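PDB 3QWU: DNA ligase from Aquifex aeolicus, which probably joins nucleic acid ends in an ATP-dependent reaction, and binds adenosine and calcium. Local coordinates for residues P113-L118 and V152-F157; D82-R87 and A131-P136; K328-K333 and K350-M355. All coordinates share one frame; numbering follows the deposited sequence.

In the fold
Contacts 1 and 2 are neighbours, their centres 10 Å apart, and share one antiparallel sheet, to which contact 1 adds the end of helix 106-115. Strand 127-134 of contact 2 pairs with the outer strand 153-161 of contact 1, probably through Phe155 N to Glu132 O and Gln153 N to Ala134 O, both 2.9 Å. Both contacts reach adenosine: Phe157 comes from contact 1, Asn85 and Glu132 from contact 2, which also supplies Asp82 to calcium. Contact 3 belongs to the C-terminal region and touches neither. Its centre is 23 Å from that of contact 2 and 30 Å from that of contact 1, and the side chain of Lys350 stays about 12 Å from that of Glu143, another calcium ligand.

Contact 1 (P113-L118 and V152-F157). With ADN (adenosine), chain C.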
loop_
_atom_site.group_PDB
_atom_site.type_symbol
_atom_site.label_atom_id
_atom_site.label_comp_id
_atom_site.label_asym_id
_atom_site.label_seq_id
_atom_site.Cartn_x
_atom_site.Cartn_y
_atom_site.Cartn_z
ATOM N N PRO A 113 -17.431 -20.904 29.362
ATOM C CA PRO A 113 -17.330 -21.357 30.767
ATOM C C PRO A 113 -15.926 -21.397 31.362
ATOM O O PRO A 113 -15.734 -21.207 32.555
ATOM C CB PRO A 113 -17.962 -22.761 30.733
ATOM C CG PRO A 113 -18.872 -22.744 29.440
ATOM C CD PRO A 113 -18.062 -21.912 28.488
ATOM N N ASP A 114 -14.929 -21.592 30.536
ATOM C CA ASP A 114 -13.567 -21.401 30.971
ATOM C C ASP A 114 -13.115 -19.959 31.007
ATOM O O ASP A 114 -12.166 -19.635 31.729
ATOM C CB ASP A 114 -12.655 -22.179 30.059
ATOM C CG ASP A 114 -12.928 -23.645 30.119
ATOM O OD1 ASP A 114 -13.178 -24.119 31.245
ATOM O OD2 ASP A 114 -12.909 -24.311 29.075
ATOM N N LEU A 115 -13.750 -19.087 30.223
ATOM C CA LEU A 115 -13.275 -17.725 30.082
ATOM C C LEU A 115 -13.858 -16.729 31.107
ATOM O O LEU A 115 -13.171 -15.769 31.534
ATOM C CB LEU A 115 -13.536 -17.232 28.669
ATOM C CG LEU A 115 -12.779 -17.975 27.541
ATOM C CD1 LEU A 115 -13.338 -17.514 26.219
ATOM C CD2 LEU A 115 -11.293 -17.740 27.578
ATOM N N ILE A 116 -15.100 -16.952 31.518
ATOM C CA ILE A 116 -15.837 -15.955 32.274
ATOM C C ILE A 116 -17.077 -16.578 32.903
ATOM O O ILE A 116 -17.765 -17.411 32.310
ATOM C CB ILE A 116 -16.226 -14.768 31.383
ATOM C CG1 ILE A 116 -16.846 -13.666 32.233
ATOM C CG2 ILE A 116 -17.221 -15.176 30.252
ATOM C CD1 ILE A 116 -17.203 -12.424 31.474
ATOM N N ASP A 117 -17.336 -16.189 34.137
ATOM C CA ASP A 117 -18.516 -16.602 34.876
ATOM C C ASP A 117 -19.691 -15.674 34.460
ATOM O O ASP A 117 -19.593 -14.450 34.573
ATOM C CB ASP A 117 -18.171 -16.521 36.371
ATOM C CG ASP A 117 -19.383 -16.640 37.308
ATOM O OD1 ASP A 117 -20.455 -17.220 36.933
ATOM O OD2 ASP A 117 -19.229 -16.120 38.457
ATOM N N LEU A 118 -20.803 -16.276 34.043
ATOM C CA LEU A 118 -21.912 -15.570 33.443
ATOM C C LEU A 118 -23.193 -15.477 34.311
ATOM O O LEU A 118 -24.289 -15.196 33.793
ATOM C CB LEU A 118 -22.189 -16.169 32.061
ATOM C CG LEU A 118 -21.112 -15.732 31.033
ATOM C CD1 LEU A 118 -21.326 -16.430 29.675
ATOM C CD2 LEU A 118 -21.052 -14.166 30.841
ATOM N N VAL A 152 -6.232 -18.880 26.184
ATOM C CA VAL A 152 -6.803 -17.574 25.928
ATOM C C VAL A 152 -7.456 -17.119 27.208
ATOM O O VAL A 152 -7.773 -17.929 28.095
ATOM C CB VAL A 152 -7.904 -17.631 24.863
ATOM C CG1 VAL A 152 -7.313 -17.566 23.516
ATOM C CG2 VAL A 152 -8.695 -18.908 25.027
ATOM N N GLN A 153 -7.693 -15.807 27.268
ATOM C CA GLN A 153 -8.207 -15.125 28.444
ATOM C C GLN A 153 -9.071 -14.018 27.890
ATOM O O GLN A 153 -8.904 -13.618 26.742
ATOM C CB GLN A 153 -7.082 -14.533 29.289
ATOM C CG GLN A 153 -6.448 -15.528 30.269
ATOM C CD GLN A 153 -5.337 -14.880 31.111
ATOM O OE1 GLN A 153 -5.463 -13.724 31.515
ATOM N NE2 GLN A 153 -4.229 -15.614 31.338
ATOM N N LEU A 154 -9.976 -13.536 28.723
ATOM C CA LEU A 154 -10.973 -12.629 28.289
ATOM C C LEU A 154 -10.899 -11.420 29.200
ATOM O O LEU A 154 -10.676 -11.555 30.364
ATOM C CB LEU A 154 -12.300 -13.335 28.315
ATOM C CG LEU A 154 -13.546 -12.535 28.076
ATOM C CD1 LEU A 154 -14.611 -13.465 27.532
ATOM C CD2 LEU A 154 -13.913 -11.915 29.396
ATOM N N PHE A 155 -11.038 -10.243 28.630
ATOM C CA PHE A 155 -10.975 -9.016 29.354
ATOM C C PHE A 155 -12.116 -8.093 28.966
ATOM O O PHE A 155 -12.120 -7.564 27.858
ATOM C CB PHE A 155 -9.637 -8.355 29.051
ATOM C CG PHE A 155 -8.423 -9.183 29.484
ATOM C CD1 PHE A 155 -7.968 -9.151 30.770
ATOM C CD2 PHE A 155 -7.763 -9.984 28.597
ATOM C CE1 PHE A 155 -6.829 -9.938 31.180
ATOM C CE2 PHE A 155 -6.634 -10.744 29.009
ATOM C CZ PHE A 155 -6.220 -10.728 30.311
ATOM N N VAL A 156 -13.096 -7.929 29.866
ATOM C CA VAL A 156 -14.183 -6.991 29.689
ATOM C C VAL A 156 -13.678 -5.521 29.628
ATOM O O VAL A 156 -12.807 -5.115 30.407
ATOM C CB VAL A 156 -15.220 -7.108 30.886
ATOM C CG1 VAL A 156 -16.377 -6.082 30.712
ATOM C CG2 VAL A 156 -15.750 -8.514 31.026
ATOM N N PHE A 157 -14.188 -4.761 28.657
ATOM C CA PHE A 157 -13.926 -3.332 28.528
ATOM C C PHE A 157 -15.206 -2.510 28.335
ATOM O O PHE A 157 -15.172 -1.255 28.371
ATOM C CB PHE A 157 -12.946 -3.063 27.364
ATOM C CG PHE A 157 -13.414 -3.549 26.020
ATOM C CD1 PHE A 157 -14.427 -2.927 25.345
ATOM C CD2 PHE A 157 -12.843 -4.658 25.428
ATOM C CE1 PHE A 157 -14.848 -3.451 24.086
ATOM C CE2 PHE A 157 -13.287 -5.147 24.206
ATOM C CZ PHE A 157 -14.289 -4.556 23.557
HETATM O "O5'" ADN C . -11.618 -0.683 17.618
HETATM C "C5'" ADN C . -10.816 -0.874 18.784
HETATM C "C4'" ADN C . -10.814 -2.349 19.165
HETATM O "O4'" ADN C . -9.853 -2.627 20.230
HETATM C "C3'" ADN C . -12.173 -2.772 19.704
HETATM O "O3'" ADN C . -13.094 -3.237 18.720
HETATM C "C2'" ADN C . -11.841 -3.838 20.742
HETATM O "O2'" ADN C . -12.055 -5.138 20.219
HETATM C "C1'" ADN C . -10.367 -3.658 21.098
HETATM N N9 ADN C . -10.133 -3.238 22.489
HETATM C C8 ADN C . -9.123 -3.713 23.255
HETATM N N7 ADN C . -9.119 -3.164 24.493
HETATM C C5 ADN C . -10.152 -2.283 24.491
HETATM C C6 ADN C . -10.684 -1.333 25.474
HETATM N N6 ADN C . -10.075 -1.279 26.692
HETATM N N1 ADN C . -11.793 -0.604 25.141
HETATM C C2 ADN C . -12.352 -0.701 23.901
HETATM N N3 ADN C . -11.882 -1.538 22.931
HETATM C C4 ADN C . -10.822 -2.338 23.183
HETATM O O HOH W 1 -10.565 -15.410 31.030
#
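Contact 1 is a buried apolar seam between the end of helix 106-115 with the turn after it and strand 153-161, an outermost strand of the antiparallel sheet beside the adenosine pocket. Leu115, the last helical residue, meets Val152, just before the strand, and Leu154 within it. Its CD2 methyl lies 3.8 Å from Val152 CG2 and 3.6 Å from Val152 O, while its CB rests against Leu154 CD1 at 4.1 Å. With CG1 anti to the backbone N (chi1 -173°), Ile116, past the helix, extends its chain and sets CD1 3.9 Å from Leu154 CD2; the same methyl meets Val156 CG2 at 4.2 Å, those two side chains crossing at about a right angle. Both Leu154 methyls meet Ile116, and CD1 also meets Leu115. Leu154 also touches Ala131 and Ile88 of the other strands of the sheet. Beyond these residues the strand carries Phe157, whose ring faces the adenine: N3 of adenosine stands over the ring centre, and Phe157 CD1 is 3.4 Å from adenosine C2. Tyr54 meets the same phenylalanine ring with its plane steeply turned. No direct hydrogen bond crosses the seam; a water donates to Leu115 O (2.7 Å) and accepts from Leu154 N, so the helix's terminal carbonyl and an edge-strand amide are satisfied together while aliphatic carbon does the joining.

Contact 2 (D82-R87 and A131-P136); sequences DGYNTR and AEVAGP. With CA (calcium ion), chain D; ADN (adenosine), chain C.
Asn85 and Glu132, a non-hydrogen-bonded antiparallel pair, turn their side chains to the same sheet face and together hold the ribose. Adenosine O2' accepts from Asn85 ND2 (3.0 Å, 152°) and donates to Glu132 OE1 at 2.6 Å, so both roles of one hydroxyl are used. Asn85 gets there with CG anti to its N (chi1 -179°). Just before the strand, Asp82 OD2 binds calcium at 2.6 Å, its OD1 accepts a hydrogen bond from a calcium-bound water, and Glu143 and Asp239 add further metal ligands. Backbone bonds fix this first shell: Tyr84 N to Val133 O (2.9 Å) with its reciprocal, then Thr86 with Ala131. A water links Asp82 O to Gly135 N. On the other face Val133 CB lies over the Tyr84 ring, off centre, 3.8 Å from its centroid in a CH-pi contact, and Tyr84 OH bonds Thr108 OG1 of helix 106-115. An alanine in place of Tyr84 would remove the ring and is likely to leave Val133 CB without the face it lies against and Thr108 OG1 without that partner. Lys80 to Gly83 reads Lys-Val-Asp-Gly, matching the KxDG motif of covalent nucleotidyltransferases, consistent with an adenylation-domain nucleotide pocket.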
loop_
_atom_site.group_PDB
_atom_site.type_symbol
_atom_site.label_atom_id
_atom_site.label_comp_id
_atom_site.label_asym_id
_atom_site.label_seq_id
_atom_site.Cartn_x
_atom_site.Cartn_y
_atom_site.Cartn_z
ATOM N N ASP A 82 -4.620 -6.413 22.697
ATOM C CA ASP A 82 -4.515 -6.869 21.331
ATOM C C ASP A 82 -4.976 -8.322 21.230
ATOM O O ASP A 82 -4.225 -9.255 21.482
ATOM C CB ASP A 82 -3.090 -6.704 20.842
ATOM C CG ASP A 82 -2.949 -7.008 19.348
ATOM O OD1 ASP A 82 -3.948 -6.963 18.585
ATOM O OD2 ASP A 82 -1.815 -7.269 18.910
ATOM N N GLY A 83 -6.242 -8.488 20.871
ATOM C CA GLY A 83 -6.829 -9.806 20.680
ATOM C C GLY A 83 -7.944 -9.610 19.669
ATOM O O GLY A 83 -7.780 -8.861 18.715
ATOM N N TYR A 84 -9.097 -10.233 19.888
ATOM C CA TYR A 84 -10.260 -9.975 19.066
ATOM C C TYR A 84 -11.478 -9.627 19.918
ATOM O O TYR A 84 -11.616 -9.996 21.054
ATOM C CB TYR A 84 -10.521 -11.133 18.103
ATOM C CG TYR A 84 -10.953 -12.441 18.798
ATOM C CD1 TYR A 84 -12.300 -12.797 18.871
ATOM C CD2 TYR A 84 -10.016 -13.312 19.379
ATOM C CE1 TYR A 84 -12.702 -13.985 19.493
ATOM C CE2 TYR A 84 -10.419 -14.513 20.021
ATOM C CZ TYR A 84 -11.769 -14.835 20.052
ATOM O OH TYR A 84 -12.199 -15.965 20.666
ATOM N N ASN A 85 -12.360 -8.862 19.318
ATOM C CA ASN A 85 -13.521 -8.314 19.948
ATOM C C ASN A 85 -14.607 -9.370 20.072
ATOM O O ASN A 85 -14.868 -10.160 19.130
ATOM C CB ASN A 85 -14.019 -7.197 19.047
ATOM C CG ASN A 85 -15.212 -6.522 19.580
ATOM O OD1 ASN A 85 -16.333 -7.040 19.493
ATOM N ND2 ASN A 85 -15.015 -5.315 20.067
ATOM N N THR A 86 -15.257 -9.380 21.233
ATOM C CA THR A 86 -16.378 -10.251 21.411
ATOM C C THR A 86 -17.512 -9.585 22.143
ATOM O O THR A 86 -17.304 -8.707 22.998
ATOM C CB THR A 86 -15.995 -11.540 22.135
ATOM O OG1 THR A 86 -16.956 -12.544 21.757
ATOM C CG2 THR A 86 -16.022 -11.354 23.644
ATOM N N ARG A 87 -18.715 -10.008 21.773
ATOM C CA ARG A 87 -19.950 -9.503 22.357
ATOM C C ARG A 87 -20.720 -10.726 22.872
ATOM O O ARG A 87 -20.973 -11.663 22.117
ATOM C CB ARG A 87 -20.733 -8.753 21.298
ATOM C CG ARG A 87 -20.353 -7.247 21.172
ATOM C CD ARG A 87 -21.074 -6.648 19.954
ATOM N NE ARG A 87 -20.665 -7.411 18.775
ATOM C CZ ARG A 87 -21.393 -7.566 17.681
ATOM N NH1 ARG A 87 -22.574 -6.972 17.566
ATOM N NH2 ARG A 87 -20.929 -8.291 16.673
ATOM N N ALA A 131 -15.910 -7.601 25.417
ATOM C CA ALA A 131 -14.609 -8.045 25.895
ATOM C C ALA A 131 -13.670 -8.382 24.750
ATOM O O ALA A 131 -14.103 -8.765 23.656
ATOM C CB ALA A 131 -14.758 -9.283 26.797
ATOM N N GLU A 132 -12.386 -8.259 25.043
ATOM C CA GLU A 132 -11.318 -8.742 24.166
ATOM C C GLU A 132 -10.924 -10.137 24.608
ATOM O O GLU A 132 -10.650 -10.345 25.792
ATOM C CB GLU A 132 -10.097 -7.850 24.301
ATOM C CG GLU A 132 -9.149 -7.909 23.105
ATOM C CD GLU A 132 -9.697 -7.209 21.846
ATOM O OE1 GLU A 132 -10.818 -6.683 21.938
ATOM O OE2 GLU A 132 -9.012 -7.197 20.794
ATOM N N VAL A 133 -10.901 -11.091 23.666
ATOM C CA VAL A 133 -10.283 -12.385 23.885
ATOM C C VAL A 133 -8.858 -12.385 23.303
ATOM O O VAL A 133 -8.635 -11.970 22.158
ATOM C CB VAL A 133 -11.076 -13.481 23.222
ATOM C CG1 VAL A 133 -10.445 -14.822 23.521
ATOM C CG2 VAL A 133 -12.498 -13.470 23.713
ATOM N N ALA A 134 -7.893 -12.887 24.073
ATOM C CA ALA A 134 -6.481 -12.719 23.724
ATOM C C ALA A 134 -5.648 -13.849 24.272
ATOM O O ALA A 134 -5.961 -14.434 25.362
ATOM C CB ALA A 134 -5.948 -11.361 24.232
ATOM N N GLY A 135 -4.574 -14.143 23.559
ATOM C CA GLY A 135 -3.691 -15.256 23.936
ATOM C C GLY A 135 -3.023 -15.944 22.753
ATOM O O GLY A 135 -3.412 -15.774 21.612
ATOM N N PRO A 136 -2.024 -16.763 23.030
ATOM C CA PRO A 136 -1.278 -17.293 21.910
ATOM C C PRO A 136 -2.007 -18.448 21.219
ATOM O O PRO A 136 -1.699 -18.772 20.077
ATOM C CB PRO A 136 -0.010 -17.812 22.562
ATOM C CG PRO A 136 -0.464 -18.221 23.959
ATOM C CD PRO A 136 -1.510 -17.215 24.327
HETATM CA CA CA D . -0.479 -5.739 17.298
HETATM O "O5'" ADN C . -11.618 -0.683 17.618
HETATM C "C5'" ADN C . -10.816 -0.874 18.784
HETATM C "C4'" ADN C . -10.814 -2.349 19.165
HETATM O "O4'" ADN C . -9.853 -2.627 20.230
HETATM C "C3'" ADN C . -12.173 -2.772 19.704
HETATM O "O3'" ADN C . -13.094 -3.237 18.720
HETATM C "C2'" ADN C . -11.841 -3.838 20.742
HETATM O "O2'" ADN C . -12.055 -5.138 20.219
HETATM C "C1'" ADN C . -10.367 -3.658 21.098
HETATM N N9 ADN C . -10.133 -3.238 22.489
HETATM C C8 ADN C . -9.123 -3.713 23.255
HETATM N N7 ADN C . -9.119 -3.164 24.493
HETATM C C5 ADN C . -10.152 -2.283 24.491
HETATM C C6 ADN C . -10.684 -1.333 25.474
HETATM N N6 ADN C . -10.075 -1.279 26.692
HETATM N N1 ADN C . -11.793 -0.604 25.141
HETATM C C2 ADN C . -12.352 -0.701 23.901
HETATM N N3 ADN C . -11.882 -1.538 22.931
HETATM C C4 ADN C . -10.822 -2.338 23.183
HETATM O O HOH W 2 -4.148 -12.165 21.308
HETATM O O HOH W 3 -2.538 -6.257 16.295
HETATM O O HOH W 4 -1.590 -3.858 16.798
#

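Contact 3 (K328-K333 and K350-M355); sequences KHIQVK and KVFLNM
Val351 O is gripped from across the strands by two groups of successive residues, Gln331 N at 2.9 Å (166°) and, more weakly, the CA-H of Ile330, with CA 3.4 Å away. Val351 N returns a nearly straight bond to Gln331 O, also 2.9 Å long. One step further Leu353 N reaches His329 O at 3.2 Å, though Leu353 already starts a helix. These bonds tie the open ends of a beta hairpin, strands 330-340 and 343-352, in the C-terminal region; the second strand also pairs with 303-310 and runs straight into helix 353-363, with Phe352 at its N-cap position. On one face Ile330 lies alongside Phe352, pointing the same way, and its CD1 comes 4.0 Å from Phe352 CD1. The other branch, Ile330 CG2, anti to the backbone N, meets Lys350 CB at 3.8 Å. Lys350 then leads its amine away, to Pro139 O and into a cation-pi contact with Phe306. On the opposite face Gln331 CB is touched by Val351 CB and by Leu353 CD1, both 3.9 Å away, the leucine crossing the glutamine at about a right angle. Near the helix start Asn354 OD1 lies 3.6 Å from His329 ND1, not a hydrogen bond, with ring and amide planes 41° apart.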
loop_
_atom_site.group_PDB
_atom_site.type_symbol
_atom_site.label_atom_id
_atom_site.label_comp_id
_atom_site.label_asym_id
_atom_site.label_seq_id
_atom_site.Cartn_x
_atom_site.Cartn_y
_atom_site.Cartn_z
ATOM N N LYS A 328 -11.229 -15.886 1.502
ATOM C CA LYS A 328 -11.023 -16.402 0.138
ATOM C C LYS A 328 -9.599 -15.986 -0.262
ATOM O O LYS A 328 -9.048 -15.054 0.340
ATOM C CB LYS A 328 -12.069 -15.879 -0.848
ATOM C CG LYS A 328 -12.665 -16.992 -1.729
ATOM C CD LYS A 328 -13.383 -16.468 -2.980
ATOM C CE LYS A 328 -12.536 -16.611 -4.260
ATOM N NZ LYS A 328 -13.317 -16.461 -5.547
ATOM N N HIS A 329 -9.002 -16.709 -1.226
ATOM C CA HIS A 329 -7.540 -16.655 -1.519
ATOM C C HIS A 329 -6.700 -17.261 -0.356
ATOM O O HIS A 329 -5.509 -17.590 -0.523
ATOM C CB HIS A 329 -7.002 -15.226 -1.773
ATOM C CG HIS A 329 -7.939 -14.294 -2.485
ATOM N ND1 HIS A 329 -8.335 -14.477 -3.797
ATOM C CD2 HIS A 329 -8.491 -13.119 -2.086
ATOM C CE1 HIS A 329 -9.132 -13.481 -4.157
ATOM N NE2 HIS A 329 -9.246 -12.646 -3.136
ATOM N N ILE A 330 -7.293 -17.334 0.832
ATOM C CA ILE A 330 -6.678 -18.008 1.972
ATOM C C ILE A 330 -7.279 -19.410 2.059
ATOM O O ILE A 330 -8.491 -19.546 2.064
ATOM C CB ILE A 330 -6.974 -17.261 3.291
ATOM C CG1 ILE A 330 -6.183 -15.948 3.408
ATOM C CG2 ILE A 330 -6.647 -18.138 4.447
ATOM C CD1 ILE A 330 -5.948 -15.213 2.070
ATOM N N GLN A 331 -6.438 -20.440 2.098
ATOM C CA GLN A 331 -6.907 -21.805 2.277
ATOM C C GLN A 331 -6.825 -22.165 3.750
ATOM O O GLN A 331 -5.748 -22.061 4.344
ATOM C CB GLN A 331 -6.054 -22.800 1.473
ATOM C CG GLN A 331 -6.407 -24.275 1.697
ATOM C CD GLN A 331 -5.630 -25.245 0.786
ATOM O OE1 GLN A 331 -4.528 -24.947 0.303
ATOM N NE2 GLN A 331 -6.203 -26.420 0.578
ATOM N N VAL A 332 -7.946 -22.605 4.334
ATOM C CA VAL A 332 -7.950 -23.200 5.685
ATOM C C VAL A 332 -7.762 -24.705 5.568
ATOM O O VAL A 332 -8.460 -25.390 4.794
ATOM C CB VAL A 332 -9.209 -22.818 6.456
ATOM C CG1 VAL A 332 -9.174 -23.392 7.887
ATOM C CG2 VAL A 332 -9.353 -21.295 6.474
ATOM N N LYS A 333 -6.739 -25.193 6.247
ATOM C CA LYS A 333 -6.253 -26.557 6.076
ATOM C C LYS A 333 -5.922 -27.154 7.442
ATOM O O LYS A 333 -4.948 -26.742 8.068
ATOM C CB LYS A 333 -5.002 -26.575 5.194
ATOM C CG LYS A 333 -4.331 -27.959 5.017
ATOM C CD LYS A 333 -4.880 -28.728 3.790
ATOM C CE LYS A 333 -4.421 -30.222 3.711
ATOM N NZ LYS A 333 -5.572 -31.154 3.381
ATOM N N LYS A 350 -3.549 -21.309 7.828
ATOM C CA LYS A 350 -4.038 -20.387 6.807
ATOM C C LYS A 350 -2.893 -20.301 5.771
ATOM O O LYS A 350 -1.794 -19.828 6.083
ATOM C CB LYS A 350 -4.407 -18.990 7.379
ATOM C CG LYS A 350 -5.658 -18.963 8.307
ATOM C CD LYS A 350 -5.863 -17.623 9.102
ATOM C CE LYS A 350 -6.609 -17.908 10.463
ATOM N NZ LYS A 350 -7.316 -16.754 11.086
ATOM N N VAL A 351 -3.139 -20.843 4.583
ATOM C CA VAL A 351 -2.202 -20.842 3.463
ATOM C C VAL A 351 -2.561 -19.653 2.585
ATOM O O VAL A 351 -3.687 -19.602 2.081
ATOM C CB VAL A 351 -2.341 -22.158 2.582
ATOM C CG1 VAL A 351 -1.438 -22.112 1.338
ATOM C CG2 VAL A 351 -2.079 -23.457 3.423
ATOM N N PHE A 352 -1.625 -18.721 2.403
ATOM C CA PHE A 352 -1.801 -17.558 1.523
ATOM C C PHE A 352 -1.405 -17.901 0.080
ATOM O O PHE A 352 -0.219 -17.855 -0.282
ATOM C CB PHE A 352 -0.932 -16.399 2.047
ATOM C CG PHE A 352 -1.316 -15.955 3.440
ATOM C CD1 PHE A 352 -2.258 -14.953 3.630
ATOM C CD2 PHE A 352 -0.801 -16.608 4.557
ATOM C CE1 PHE A 352 -2.643 -14.584 4.915
ATOM C CE2 PHE A 352 -1.186 -16.249 5.840
ATOM C CZ PHE A 352 -2.079 -15.231 6.026
ATOM N N LEU A 353 -2.406 -18.220 -0.743
ATOM C CA LEU A 353 -2.193 -18.787 -2.074
ATOM C C LEU A 353 -1.579 -17.798 -3.034
ATOM O O LEU A 353 -0.806 -18.183 -3.916
ATOM C CB LEU A 353 -3.523 -19.259 -2.709
ATOM C CG LEU A 353 -4.185 -20.622 -2.461
ATOM C CD1 LEU A 353 -3.649 -21.440 -1.272
ATOM C CD2 LEU A 353 -5.683 -20.360 -2.301
ATOM N N ASN A 354 -1.966 -16.536 -2.891
ATOM C CA ASN A 354 -1.463 -15.504 -3.781
ATOM C C ASN A 354 -0.038 -15.122 -3.452
ATOM O O ASN A 354 0.778 -15.009 -4.335
ATOM C CB ASN A 354 -2.425 -14.309 -3.865
ATOM C CG ASN A 354 -3.742 -14.677 -4.649
ATOM O OD1 ASN A 354 -4.814 -14.082 -4.443
ATOM N ND2 ASN A 354 -3.648 -15.698 -5.500
ATOM N N MET A 355 0.293 -15.010 -2.187
ATOM C CA MET A 355 1.671 -14.794 -1.811
ATOM C C MET A 355 2.485 -15.986 -2.221
ATOM O O MET A 355 3.604 -15.816 -2.740
ATOM C CB MET A 355 1.826 -14.589 -0.303
ATOM C CG MET A 355 3.208 -14.182 0.108
ATOM S SD MET A 355 3.734 -12.652 -0.742
ATOM C CE MET A 355 3.215 -11.459 0.500
#